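Long-range contact in AxyAgu115A (Amphibacillus xylanus NBRC 15112, PDB 6NPS), which probably acts as a family GH115 alpha-glucuronidase, releasing glucuronic acid side groups from xylan-type hemicellulose: residues 580-591 with 605-616. The protein carries 3 engineered substitutions. Sequence-based numbering, arbitrary orientation.
Sequences NLQKMWLLNGKN and LAEQVKACLKRD
A chi1 of 178° turns the side chain of Asn-580 away from its own backbone N and carries the amide across to Cys-612 O, while Cys-612 SG, anti to its carbonyl carbon (chi1 -74°), reaches back toward Asn-580 OD1 and the aliphatic stem of Lys-583. The two belong to an antiparallel helical hairpin, helix 564-596 against helix 601-629, axes 8.6 Å apart here, packed by knobs-into-holes. Cys-612, small enough to enter closely, is one knob, seated among Asn-580, Lys-583, Met-584 and Leu-587; its CB lies only 3.5 Å from Met-584 CB, a tight pair. Leu-587 is the reciprocal knob, its forked end filling the hole among Leu-605, Gln-608, Val-609 and Cys-612; its CD2 meets Leu-605 CD2 at 4.0 Å. The branched Val-609 fits where the backbones come close, laying CG2 3.4 Å from Asn-588 N. The slim, unbranched Met-584 crosses Val-609 at about a right angle and carries SD on to Leu-613 CD1, at 3.7 Å. Leu-605 places CD1 against Lys-590 CB, while the charged end of Lys-590 makes a salt bridge with Asp-539. Asn-588 ND2 and Asn-591 ND2 donate to the backbone oxygens of Val-654 and Ser-656. A water accepts from Asn-580 ND2 and donates to Asp-616 OD1, which also bonds His-639. An alanine at Asn-580 would probably leave Cys-612 O with only its helical donor and the water with one partner fewer. Asparagine suits the site, being short with two N-H groups: ND2 meets Cys-612 O at 2.8 Å, nearly straight (176°) and in the amide plane, on the opposite carbonyl face from Asp-616 N.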
ATOM      1  N   ASN A 580     -17.002 -18.163  -5.503  1.00 28.21           N
ATOM      2  CA  ASN A 580     -16.036 -18.340  -4.419  1.00 30.27           C
ATOM      3  C   ASN A 580     -14.805 -17.459  -4.639  1.00 32.55           C
ATOM      4  O   ASN A 580     -14.262 -16.862  -3.691  1.00 27.83           O
ATOM      5  CB  ASN A 580     -15.640 -19.802  -4.309  1.00 27.80           C
ATOM      6  CG  ASN A 580     -14.584 -20.042  -3.222  1.00 28.83           C
ATOM      7  OD1 ASN A 580     -14.895 -19.985  -2.041  1.00 31.20           O
ATOM      8  ND2 ASN A 580     -13.354 -20.295  -3.621  1.00 26.98           N
ATOM      9  N   LEU A 581     -14.368 -17.336  -5.896  1.00 28.13           N
ATOM     10  CA  LEU A 581     -13.204 -16.495  -6.176  1.00 28.19           C
ATOM     11  C   LEU A 581     -13.510 -15.016  -5.932  1.00 27.83           C
ATOM     12  O   LEU A 581     -12.662 -14.286  -5.393  1.00 29.12           O
ATOM     13  CB  LEU A 581     -12.787 -16.686  -7.634  1.00 26.41           C
ATOM     14  CG  LEU A 581     -11.549 -15.874  -8.040  1.00 35.94           C
ATOM     15  CD1 LEU A 581     -10.846 -16.705  -9.101  1.00 39.10           C
ATOM     16  CD2 LEU A 581     -11.953 -14.531  -8.657  1.00 32.43           C
ATOM     17  N   GLN A 582     -14.686 -14.538  -6.378  1.00 26.37           N
ATOM     18  CA  GLN A 582     -15.083 -13.156  -6.093  1.00 28.40           C
ATOM     19  C   GLN A 582     -15.122 -12.919  -4.578  1.00 28.99           C
ATOM     20  O   GLN A 582     -14.563 -11.942  -4.070  1.00 25.34           O
ATOM     21  CB  GLN A 582     -16.448 -12.848  -6.698  1.00 26.87           C
ATOM     22  CG  GLN A 582     -16.549 -13.013  -8.199  1.00 29.46           C
ATOM     23  CD  GLN A 582     -16.127 -11.765  -8.938  1.00 33.73           C
ATOM     24  OE1 GLN A 582     -16.260 -10.657  -8.418  1.00 35.20           O
ATOM     25  NE2 GLN A 582     -15.602 -11.934 -10.151  1.00 32.28           N
ATOM     26  N   LYS A 583     -15.754 -13.837  -3.845  1.00 28.58           N
ATOM     27  CA  LYS A 583     -15.886 -13.700  -2.396  1.00 28.94           C
ATOM     28  C   LYS A 583     -14.529 -13.612  -1.721  1.00 30.94           C
ATOM     29  O   LYS A 583     -14.325 -12.802  -0.804  1.00 30.33           O
ATOM     30  CB  LYS A 583     -16.670 -14.884  -1.865  1.00 26.96           C
ATOM     31  CG  LYS A 583     -16.774 -14.994  -0.342  1.00 31.00           C
ATOM     32  CD  LYS A 583     -17.617 -16.248  -0.030  1.00 35.42           C
ATOM     33  CE  LYS A 583     -17.721 -16.558   1.469  1.00 41.30           C
ATOM     34  NZ  LYS A 583     -18.277 -17.969   1.562  1.00 45.56           N
ATOM     35  N   MET A 584     -13.602 -14.466  -2.140  1.00 27.00           N
ATOM     36  CA  MET A 584     -12.264 -14.480  -1.571  1.00 30.67           C
ATOM     37  C   MET A 584     -11.636 -13.104  -1.636  1.00 30.82           C
ATOM     38  O   MET A 584     -11.066 -12.624  -0.653  1.00 29.46           O
ATOM     39  CB  MET A 584     -11.382 -15.478  -2.321  1.00 30.43           C
ATOM     40  CG  MET A 584      -9.938 -15.499  -1.802  1.00 30.12           C
ATOM     41  SD  MET A 584      -8.955 -16.700  -2.776  1.00 35.13           S
ATOM     42  CE  MET A 584      -8.771 -15.807  -4.308  1.00 32.61           C
ATOM     43  N   TRP A 585     -11.702 -12.472  -2.805  1.00 26.60           N
ATOM     44  CA  TRP A 585     -11.074 -11.167  -2.982  1.00 25.17           C
ATOM     45  C   TRP A 585     -11.815 -10.060  -2.244  1.00 24.08           C
ATOM     46  O   TRP A 585     -11.192  -9.106  -1.780  1.00 27.55           O
ATOM     47  CB  TRP A 585     -10.989 -10.836  -4.464  1.00 26.10           C
ATOM     48  CG  TRP A 585      -9.890 -11.615  -5.171  1.00 28.33           C
ATOM     49  CD1 TRP A 585     -10.050 -12.525  -6.176  1.00 26.47           C
ATOM     50  CD2 TRP A 585      -8.486 -11.504  -4.935  1.00 25.46           C
ATOM     51  NE1 TRP A 585      -8.820 -12.989  -6.587  1.00 25.49           N
ATOM     52  CE2 TRP A 585      -7.842 -12.384  -5.839  1.00 25.16           C
ATOM     53  CE3 TRP A 585      -7.706 -10.736  -4.039  1.00 27.24           C
ATOM     54  CZ2 TRP A 585      -6.449 -12.532  -5.890  1.00 24.59           C
ATOM     55  CZ3 TRP A 585      -6.325 -10.884  -4.081  1.00 29.71           C
ATOM     56  CH2 TRP A 585      -5.703 -11.773  -5.013  1.00 32.22           C
ATOM     57  N   LEU A 586     -13.148 -10.110  -2.237  1.00 27.32           N
ATOM     58  CA  LEU A 586     -13.935  -9.130  -1.512  1.00 26.93           C
ATOM     59  C   LEU A 586     -13.654  -9.206  -0.011  1.00 26.24           C
ATOM     60  O   LEU A 586     -13.489  -8.169   0.638  1.00 27.19           O
ATOM     61  CB  LEU A 586     -15.420  -9.343  -1.795  1.00 28.91           C
ATOM     62  CG  LEU A 586     -15.832  -9.043  -3.237  1.00 30.90           C
ATOM     63  CD1 LEU A 586     -17.247  -9.559  -3.436  1.00 28.68           C
ATOM     64  CD2 LEU A 586     -15.769  -7.596  -3.504  1.00 27.78           C
ATOM     65  N   LEU A 587     -13.589 -10.422   0.549  1.00 26.67           N
ATOM     66  CA  LEU A 587     -13.171 -10.583   1.951  1.00 27.87           C
ATOM     67  C   LEU A 587     -11.749 -10.099   2.186  1.00 28.26           C
ATOM     68  O   LEU A 587     -11.429  -9.574   3.265  1.00 24.20           O
ATOM     69  CB  LEU A 587     -13.304 -12.063   2.377  1.00 25.37           C
ATOM     70  CG  LEU A 587     -14.730 -12.587   2.460  1.00 28.42           C
ATOM     71  CD1 LEU A 587     -14.679 -14.076   2.600  1.00 33.60           C
ATOM     72  CD2 LEU A 587     -15.538 -11.973   3.722  1.00 30.02           C
ATOM     73  N   ASN A 588     -10.841 -10.345   1.229  1.00 26.58           N
ATOM     74  CA  ASN A 588      -9.478  -9.853   1.366  1.00 26.39           C
ATOM     75  C   ASN A 588      -9.462  -8.324   1.439  1.00 26.18           C
ATOM     76  O   ASN A 588      -8.656  -7.734   2.182  1.00 28.08           O
ATOM     77  CB  ASN A 588      -8.624 -10.383   0.179  1.00 25.73           C
ATOM     78  CG  ASN A 588      -7.139 -10.050   0.291  1.00 33.75           C
ATOM     79  OD1 ASN A 588      -6.456  -9.948  -0.737  1.00 34.19           O
ATOM     80  ND2 ASN A 588      -6.615  -9.939   1.512  1.00 33.97           N
ATOM     81  N   GLY A 589     -10.314  -7.669   0.651  1.00 26.93           N
ATOM     82  CA  GLY A 589     -10.443  -6.221   0.762  1.00 27.43           C
ATOM     83  C   GLY A 589     -10.907  -5.769   2.146  1.00 28.87           C
ATOM     84  O   GLY A 589     -10.359  -4.824   2.706  1.00 25.35           O
ATOM     85  N   LYS A 590     -11.902  -6.448   2.721  1.00 27.60           N
ATOM     86  CA  LYS A 590     -12.315  -6.103   4.089  1.00 28.36           C
ATOM     87  C   LYS A 590     -11.204  -6.384   5.091  1.00 29.51           C
ATOM     88  O   LYS A 590     -10.974  -5.579   6.004  1.00 27.58           O
ATOM     89  CB  LYS A 590     -13.574  -6.870   4.471  1.00 28.87           C
ATOM     90  CG  LYS A 590     -14.816  -6.486   3.641  1.00 34.78           C
ATOM     91  CD  LYS A 590     -16.013  -7.377   4.033  1.00 38.49           C
ATOM     92  CE  LYS A 590     -16.275  -7.227   5.481  1.00 43.14           C
ATOM     93  NZ  LYS A 590     -17.702  -6.929   5.652  1.00 49.48           N
ATOM     94  N   ASN A 591     -10.476  -7.501   4.897  1.00 29.76           N
ATOM     95  CA  ASN A 591      -9.384  -7.881   5.791  1.00 30.08           C
ATOM     96  C   ASN A 591      -8.306  -6.814   5.811  1.00 34.35           C
ATOM     97  O   ASN A 591      -7.873  -6.351   6.877  1.00 30.43           O
ATOM     98  CB  ASN A 591      -8.801  -9.231   5.339  1.00 27.72           C
ATOM     99  CG  ASN A 591      -7.390  -9.483   5.886  1.00 29.65           C
ATOM    100  OD1 ASN A 591      -6.411  -9.521   5.117  1.00 32.50           O
ATOM    101  ND2 ASN A 591      -7.273  -9.633   7.217  1.00 28.43           N
ATOM    102  N   LEU A 605     -11.343 -12.276   9.325  1.00 28.73           N
ATOM    103  CA  LEU A 605     -11.530 -12.134   7.888  1.00 28.28           C
ATOM    104  C   LEU A 605     -10.397 -12.823   7.132  1.00 29.68           C
ATOM    105  O   LEU A 605     -10.626 -13.447   6.084  1.00 32.86           O
ATOM    106  CB  LEU A 605     -11.623 -10.644   7.521  1.00 29.72           C
ATOM    107  CG  LEU A 605     -12.895  -9.931   7.959  1.00 32.91           C
ATOM    108  CD1 LEU A 605     -12.764  -8.395   7.820  1.00 32.69           C
ATOM    109  CD2 LEU A 605     -14.074 -10.440   7.138  1.00 34.04           C
ATOM    110  N   ALA A 606      -9.174 -12.778   7.676  1.00 29.12           N
ATOM    111  CA  ALA A 606      -8.059 -13.452   7.006  1.00 30.20           C
ATOM    112  C   ALA A 606      -8.298 -14.957   6.923  1.00 35.54           C
ATOM    113  O   ALA A 606      -7.994 -15.597   5.898  1.00 30.82           O
ATOM    114  CB  ALA A 606      -6.745 -13.176   7.744  1.00 28.04           C
ATOM    115  N   GLU A 607      -8.789 -15.549   8.013  1.00 32.97           N
ATOM    116  CA  GLU A 607      -9.098 -16.974   8.006  1.00 35.16           C
ATOM    117  C   GLU A 607     -10.188 -17.289   6.986  1.00 32.66           C
ATOM    118  O   GLU A 607     -10.137 -18.340   6.337  1.00 35.67           O
ATOM    119  CB  GLU A 607      -9.515 -17.438   9.404  1.00 35.78           C
ATOM    120  CG  GLU A 607      -8.415 -17.230  10.443  1.00 53.78           C
ATOM    121  CD  GLU A 607      -7.123 -18.011  10.162  1.00 68.10           C
ATOM    122  OE1 GLU A 607      -6.037 -17.494  10.496  1.00 72.42           O
ATOM    123  OE2 GLU A 607      -7.180 -19.140   9.622  1.00 74.39           O
ATOM    124  N   GLN A 608     -11.146 -16.381   6.796  1.00 29.66           N
ATOM    125  CA  GLN A 608     -12.177 -16.602   5.777  1.00 29.11           C
ATOM    126  C   GLN A 608     -11.589 -16.547   4.362  1.00 32.82           C
ATOM    127  O   GLN A 608     -11.997 -17.323   3.489  1.00 30.83           O
ATOM    128  CB  GLN A 608     -13.311 -15.591   5.963  1.00 31.17           C
ATOM    129  CG  GLN A 608     -14.127 -15.939   7.204  1.00 36.35           C
ATOM    130  CD  GLN A 608     -15.155 -14.885   7.547  1.00 48.30           C
ATOM    131  OE1 GLN A 608     -15.069 -13.749   7.101  1.00 48.71           O
ATOM    132  NE2 GLN A 608     -16.144 -15.266   8.358  1.00 54.45           N
ATOM    133  N   VAL A 609     -10.616 -15.659   4.122  1.00 32.51           N
ATOM    134  CA  VAL A 609      -9.958 -15.610   2.818  1.00 28.59           C
ATOM    135  C   VAL A 609      -9.243 -16.920   2.546  1.00 30.26           C
ATOM    136  O   VAL A 609      -9.385 -17.518   1.471  1.00 30.81           O
ATOM    137  CB  VAL A 609      -9.004 -14.404   2.752  1.00 28.97           C
ATOM    138  CG1 VAL A 609      -8.170 -14.444   1.428  1.00 29.42           C
ATOM    139  CG2 VAL A 609      -9.783 -13.079   2.876  1.00 29.24           C
ATOM    140  N   LYS A 610      -8.501 -17.399   3.542  1.00 30.33           N
ATOM    141  CA  LYS A 610      -7.772 -18.657   3.447  0.50 33.48           C
ATOM    142  C   LYS A 610      -8.701 -19.819   3.116  1.00 34.32           C
ATOM    143  O   LYS A 610      -8.369 -20.701   2.301  1.00 32.42           O
ATOM    144  CB  LYS A 610      -7.053 -18.906   4.782  0.50 35.15           C
ATOM    145  CG  LYS A 610      -5.699 -19.538   4.724  0.50 39.30           C
ATOM    146  CD  LYS A 610      -5.153 -19.910   6.139  0.50 41.90           C
ATOM    147  CE  LYS A 610      -5.312 -18.785   7.141  0.50 43.71           C
ATOM    148  NZ  LYS A 610      -4.551 -19.067   8.437  0.50 47.47           N
ATOM    149  N   ALA A 611      -9.880 -19.849   3.747  1.00 33.54           N
ATOM    150  CA  ALA A 611     -10.815 -20.954   3.486  1.00 33.69           C
ATOM    151  C   ALA A 611     -11.372 -20.909   2.065  1.00 32.82           C
ATOM    152  O   ALA A 611     -11.642 -21.963   1.474  1.00 33.72           O
ATOM    153  CB  ALA A 611     -11.969 -20.926   4.487  1.00 35.24           C
ATOM    154  N   CYS A 612     -11.619 -19.704   1.531  1.00 29.79           N
ATOM    155  CA  CYS A 612     -12.019 -19.571   0.124  1.00 28.50           C
ATOM    156  C   CYS A 612     -10.958 -20.121  -0.805  1.00 28.67           C
ATOM    157  O   CYS A 612     -11.263 -20.794  -1.816  1.00 30.01           O
ATOM    158  CB  CYS A 612     -12.285 -18.101  -0.221  1.00 31.54           C
ATOM    159  SG  CYS A 612     -13.830 -17.507   0.474  1.00 39.55           S
ATOM    160  N   LEU A 613      -9.703 -19.814  -0.528  1.00 29.87           N
ATOM    161  CA  LEU A 613      -8.653 -20.329  -1.398  1.00 33.93           C
ATOM    162  C   LEU A 613      -8.599 -21.858  -1.369  1.00 37.70           C
ATOM    163  O   LEU A 613      -8.385 -22.510  -2.403  1.00 33.13           O
ATOM    164  CB  LEU A 613      -7.303 -19.728  -0.991  1.00 31.76           C
ATOM    165  CG  LEU A 613      -6.179 -20.077  -1.966  1.00 35.90           C
ATOM    166  CD1 LEU A 613      -6.491 -19.415  -3.304  1.00 34.66           C
ATOM    167  CD2 LEU A 613      -4.858 -19.577  -1.439  1.00 34.59           C
ATOM    168  N   LYS A 614      -8.769 -22.445  -0.191  1.00 34.51           N
ATOM    169  CA  LYS A 614      -8.837 -23.898  -0.101  1.00 37.72           C
ATOM    170  C   LYS A 614     -10.022 -24.458  -0.893  1.00 40.33           C
ATOM    171  O   LYS A 614      -9.900 -25.489  -1.582  1.00 39.50           O
ATOM    172  CB  LYS A 614      -8.943 -24.299   1.362  1.00 36.95           C
ATOM    173  CG  LYS A 614      -8.977 -25.786   1.638  1.00 53.19           C
ATOM    174  CD  LYS A 614      -8.716 -26.017   3.138  1.00 68.66           C
ATOM    175  CE  LYS A 614      -9.221 -27.383   3.618  1.00 78.71           C
ATOM    176  NZ  LYS A 614     -10.154 -27.304   4.799  1.00 83.79           N
ATOM    177  N   ARG A 615     -11.181 -23.794  -0.815  1.00 38.02           N
ATOM    178  CA  ARG A 615     -12.345 -24.288  -1.545  0.50 37.51           C
ATOM    179  C   ARG A 615     -12.136 -24.203  -3.056  1.00 35.79           C
ATOM    180  O   ARG A 615     -12.654 -25.043  -3.797  1.00 32.84           O
ATOM    181  CB  ARG A 615     -13.600 -23.515  -1.106  0.50 38.91           C
ATOM    182  CG  ARG A 615     -14.852 -23.832  -1.918  0.50 39.79           C
ATOM    183  CD  ARG A 615     -15.647 -25.019  -1.353  0.50 39.43           C
ATOM    184  NE  ARG A 615     -16.908 -25.163  -2.073  0.50 38.50           N
ATOM    185  CZ  ARG A 615     -17.333 -26.275  -2.664  0.50 34.36           C
ATOM    186  NH1 ARG A 615     -16.756 -27.431  -2.438  0.50 38.10           N
ATOM    187  NH2 ARG A 615     -18.356 -26.214  -3.481  0.50 40.83           N
ATOM    188  N   ASP A 616     -11.367 -23.224  -3.535  1.00 37.66           N
ATOM    189  CA  ASP A 616     -11.083 -23.143  -4.970  1.00 40.29           C
ATOM    190  C   ASP A 616     -10.341 -24.387  -5.465  1.00 42.14           C
ATOM    191  O   ASP A 616     -10.623 -24.905  -6.552  1.00 39.47           O
ATOM    192  CB  ASP A 616     -10.257 -21.888  -5.285  1.00 41.67           C
ATOM    193  CG  ASP A 616      -9.769 -21.859  -6.746  1.00 46.86           C
ATOM    194  OD1 ASP A 616     -10.508 -21.343  -7.618  1.00 43.58           O
ATOM    195  OD2 ASP A 616      -8.649 -22.354  -7.017  1.00 47.10           O
TER
HETATM  196  O   HOH W   1     -13.033 -20.516  -6.889  1.00 31.60           O